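Local coordinates for protein shikimate kinase (Bacteroides thetaiotaomicron, PDB 3VAA) that probably catalyses the magnesium-dependent transfer of phosphate from ATP to the 3-hydroxyl group of shikimate, a step in chorismate biosynthesis, at residues 121-126 with 167-172. Sequence-based numbering, arbitrary orientation.
Sequences TVFLNV and FYTQAQ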
ATOM      1  N   THR A 121      -8.844   4.778   6.166  1.00 26.61           N
ATOM      2  CA  THR A 121      -7.648   3.973   6.009  1.00 25.96           C
ATOM      3  C   THR A 121      -7.985   2.492   5.945  1.00 25.56           C
ATOM      4  O   THR A 121      -8.662   1.954   6.798  1.00 26.99           O
ATOM      5  CB  THR A 121      -6.649   4.328   7.140  1.00 27.21           C
ATOM      6  OG1 THR A 121      -6.392   5.743   7.068  1.00 28.30           O
ATOM      7  CG2 THR A 121      -5.336   3.567   6.993  1.00 29.77           C
ATOM      8  N   VAL A 122      -7.518   1.843   4.878  1.00 23.63           N
ATOM      9  CA  VAL A 122      -7.805   0.448   4.630  1.00 25.10           C
ATOM     10  C   VAL A 122      -6.537  -0.395   4.589  1.00 24.76           C
ATOM     11  O   VAL A 122      -5.549  -0.019   3.936  1.00 27.20           O
ATOM     12  CB  VAL A 122      -8.505   0.292   3.242  1.00 25.84           C
ATOM     13  CG1 VAL A 122      -8.972  -1.128   3.017  1.00 27.42           C
ATOM     14  CG2 VAL A 122      -9.670   1.252   3.097  1.00 27.47           C
ATOM     15  N   PHE A 123      -6.547  -1.509   5.315  1.00 23.43           N
ATOM     16  CA  PHE A 123      -5.478  -2.489   5.193  1.00 22.43           C
ATOM     17  C   PHE A 123      -5.931  -3.585   4.238  1.00 22.13           C
ATOM     18  O   PHE A 123      -6.959  -4.243   4.492  1.00 23.03           O
ATOM     19  CB  PHE A 123      -5.107  -3.051   6.540  1.00 22.55           C
ATOM     20  CG  PHE A 123      -4.282  -4.303   6.493  1.00 22.94           C
ATOM     21  CD1 PHE A 123      -3.220  -4.437   5.619  1.00 22.27           C
ATOM     22  CD2 PHE A 123      -4.522  -5.322   7.406  1.00 27.54           C
ATOM     23  CE1 PHE A 123      -2.459  -5.591   5.598  1.00 26.01           C
ATOM     24  CE2 PHE A 123      -3.761  -6.476   7.399  1.00 25.91           C
ATOM     25  CZ  PHE A 123      -2.727  -6.611   6.497  1.00 25.16           C
ATOM     26  N   LEU A 124      -5.196  -3.749   3.134  0.70 21.20           N
ATOM     27  CA  LEU A 124      -5.455  -4.829   2.177  0.70 21.17           C
ATOM     28  C   LEU A 124      -4.810  -6.083   2.733  0.70 21.81           C
ATOM     29  O   LEU A 124      -3.601  -6.297   2.604  0.70 21.47           O
ATOM     30  CB  LEU A 124      -4.901  -4.537   0.775  0.70 21.77           C
ATOM     31  CG  LEU A 124      -5.709  -3.564  -0.081  0.70 23.95           C
ATOM     32  CD1 LEU A 124      -5.756  -2.181   0.538  0.70 28.04           C
ATOM     33  CD2 LEU A 124      -5.124  -3.519  -1.516  0.70 23.22           C
ATOM     34  N   ASN A 125      -5.630  -6.874   3.411  1.00 22.05           N
ATOM     35  CA  ASN A 125      -5.217  -8.102   4.026  1.00 21.72           C
ATOM     36  C   ASN A 125      -5.231  -9.210   2.990  1.00 23.21           C
ATOM     37  O   ASN A 125      -6.277  -9.523   2.423  1.00 24.58           O
ATOM     38  CB  ASN A 125      -6.199  -8.423   5.172  1.00 23.64           C
ATOM     39  CG  ASN A 125      -5.898  -9.749   5.859  1.00 23.27           C
ATOM     40  OD1 ASN A 125      -4.739 -10.127   6.028  1.00 26.87           O
ATOM     41  ND2 ASN A 125      -6.945 -10.438   6.275  1.00 24.98           N
ATOM     42  N   VAL A 126      -4.059  -9.774   2.754  1.00 21.64           N
ATOM     43  CA  VAL A 126      -3.879 -10.838   1.758  1.00 22.94           C
ATOM     44  C   VAL A 126      -3.143 -12.018   2.387  1.00 23.86           C
ATOM     45  O   VAL A 126      -2.102 -11.870   3.009  1.00 25.64           O
ATOM     46  CB  VAL A 126      -3.154 -10.306   0.532  1.00 21.81           C
ATOM     47  CG1 VAL A 126      -2.914 -11.436  -0.524  1.00 24.60           C
ATOM     48  CG2 VAL A 126      -3.970  -9.152  -0.100  1.00 24.83           C
ATOM     49  N   PHE A 167       1.070  -2.778  12.858  1.00 25.35           N
ATOM     50  CA  PHE A 167       0.797  -1.470  12.288  1.00 23.87           C
ATOM     51  C   PHE A 167      -0.340  -1.580  11.296  1.00 24.27           C
ATOM     52  O   PHE A 167      -1.311  -0.811  11.355  1.00 23.34           O
ATOM     53  CB  PHE A 167       2.064  -0.913  11.633  1.00 25.06           C
ATOM     54  CG  PHE A 167       3.201  -0.744  12.600  1.00 26.81           C
ATOM     55  CD1 PHE A 167       3.205   0.324  13.483  1.00 30.88           C
ATOM     56  CD2 PHE A 167       4.255  -1.645  12.639  1.00 27.01           C
ATOM     57  CE1 PHE A 167       4.234   0.493  14.381  1.00 32.96           C
ATOM     58  CE2 PHE A 167       5.290  -1.476  13.542  1.00 30.65           C
ATOM     59  CZ  PHE A 167       5.276  -0.402  14.411  1.00 32.10           C
ATOM     60  N   TYR A 168      -0.235  -2.539  10.374  1.00 22.40           N
ATOM     61  CA  TYR A 168      -1.289  -2.703   9.384  1.00 22.73           C
ATOM     62  C   TYR A 168      -2.652  -2.910  10.031  1.00 22.57           C
ATOM     63  O   TYR A 168      -3.656  -2.335   9.582  1.00 22.70           O
ATOM     64  CB  TYR A 168      -1.039  -3.887   8.448  1.00 24.51           C
ATOM     65  CG  TYR A 168       0.141  -3.799   7.512  1.00 21.74           C
ATOM     66  CD1 TYR A 168       0.746  -2.579   7.169  1.00 21.26           C
ATOM     67  CD2 TYR A 168       0.603  -4.941   6.890  1.00 21.13           C
ATOM     68  CE1 TYR A 168       1.810  -2.538   6.274  1.00 21.88           C
ATOM     69  CE2 TYR A 168       1.652  -4.898   5.963  1.00 21.33           C
ATOM     70  CZ  TYR A 168       2.251  -3.705   5.668  1.00 21.40           C
ATOM     71  OH  TYR A 168       3.304  -3.696   4.779  1.00 21.27           O
ATOM     72  N   THR A 169      -2.690  -3.709  11.092  1.00 24.14           N
ATOM     73  CA  THR A 169      -3.965  -4.025  11.757  1.00 24.84           C
ATOM     74  C   THR A 169      -4.603  -2.854  12.531  1.00 27.45           C
ATOM     75  O   THR A 169      -5.685  -2.996  13.074  1.00 27.58           O
ATOM     76  CB  THR A 169      -3.824  -5.284  12.638  1.00 26.16           C
ATOM     77  OG1 THR A 169      -2.831  -5.069  13.655  1.00 28.89           O
ATOM     78  CG2 THR A 169      -3.445  -6.490  11.781  1.00 27.71           C
ATOM     79  N   GLN A 170      -3.924  -1.713  12.597  1.00 26.85           N
ATOM     80  CA  GLN A 170      -4.479  -0.522  13.234  1.00 27.94           C
ATOM     81  C   GLN A 170      -5.353   0.269  12.256  1.00 27.05           C
ATOM     82  O   GLN A 170      -6.007   1.230  12.650  1.00 27.66           O
ATOM     83  CB  GLN A 170      -3.369   0.393  13.758  1.00 29.22           C
ATOM     84  CG  GLN A 170      -2.479  -0.210  14.804  1.00 33.51           C
ATOM     85  CD  GLN A 170      -1.303   0.709  15.161  1.00 41.67           C
ATOM     86  OE1 GLN A 170      -1.353   1.927  14.942  1.00 45.30           O
ATOM     87  NE2 GLN A 170      -0.239   0.125  15.710  1.00 44.89           N
ATOM     88  N   ALA A 171      -5.351  -0.125  10.983  1.00 26.75           N
ATOM     89  CA  ALA A 171      -6.192   0.524   9.993  1.00 27.62           C
ATOM     90  C   ALA A 171      -7.660   0.445  10.422  1.00 27.83           C
ATOM     91  O   ALA A 171      -8.108  -0.578  10.942  1.00 26.87           O
ATOM     92  CB  ALA A 171      -6.012  -0.150   8.619  1.00 26.17           C
ATOM     93  N   GLN A 172      -8.402   1.529  10.217  1.00 28.97           N
ATOM     94  CA  GLN A 172      -9.826   1.530  10.549  1.00 31.83           C
ATOM     95  C   GLN A 172     -10.561   0.405   9.849  1.00 31.80           C
ATOM     96  O   GLN A 172     -11.437  -0.238  10.444  1.00 32.54           O
ATOM     97  CB  GLN A 172     -10.488   2.853  10.168  1.00 33.72           C
ATOM     98  CG  GLN A 172     -11.981   2.854  10.509  1.00 37.15           C
ATOM     99  CD  GLN A 172     -12.693   4.150  10.189  1.00 42.47           C
ATOM    100  OE1 GLN A 172     -12.137   5.053   9.564  1.00 46.07           O
ATOM    101  NE2 GLN A 172     -13.950   4.241  10.617  1.00 46.31           N
TER
HETATM  102  O   HOH W   1      -9.638   5.493   8.923  1.00 40.42           O
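Tyr168, on the last turn of helix 150-168, lies against one face of the Phe123 ring. Its CB sits over the ring centre, 3.5 Å from the centroid and 8° off the normal, a CH-pi contact. CG of Phe123 is anti to the backbone N (chi1 165°), which carries the ring out from the strand to this carbon. The two rings meet obliquely, planes at 32°, with Phe123 CE1 3.4 Å from Tyr168 CD2. Beyond this contact, Tyr168 OH is hydrogen-bonded to Gly103 O, and Gly103 is predicted to bind substrate. Thr169 brings its CG2 only loosely to the Phe123 ring, 4.4 Å from CE2. A type I turn from Tyr168 to Ala171, closed by Ala171 N to Tyr168 O at 3.1 Å, reverses the chain here. It links the helix to edge strand 173-176 of the parallel sheet in this P-loop kinase fold, beside strand 120-125. Ala171 points its methyl at that strand, with CB 3.7 Å from Phe123 CB and 4.1 Å from Thr121 CG2. The CB of Gln172 passes near Thr121 O, and its extended side chain runs outward from there. A water accepts from Thr121 N at 3.0 Å and also lies within hydrogen-bonding distance of Gln172 OE1.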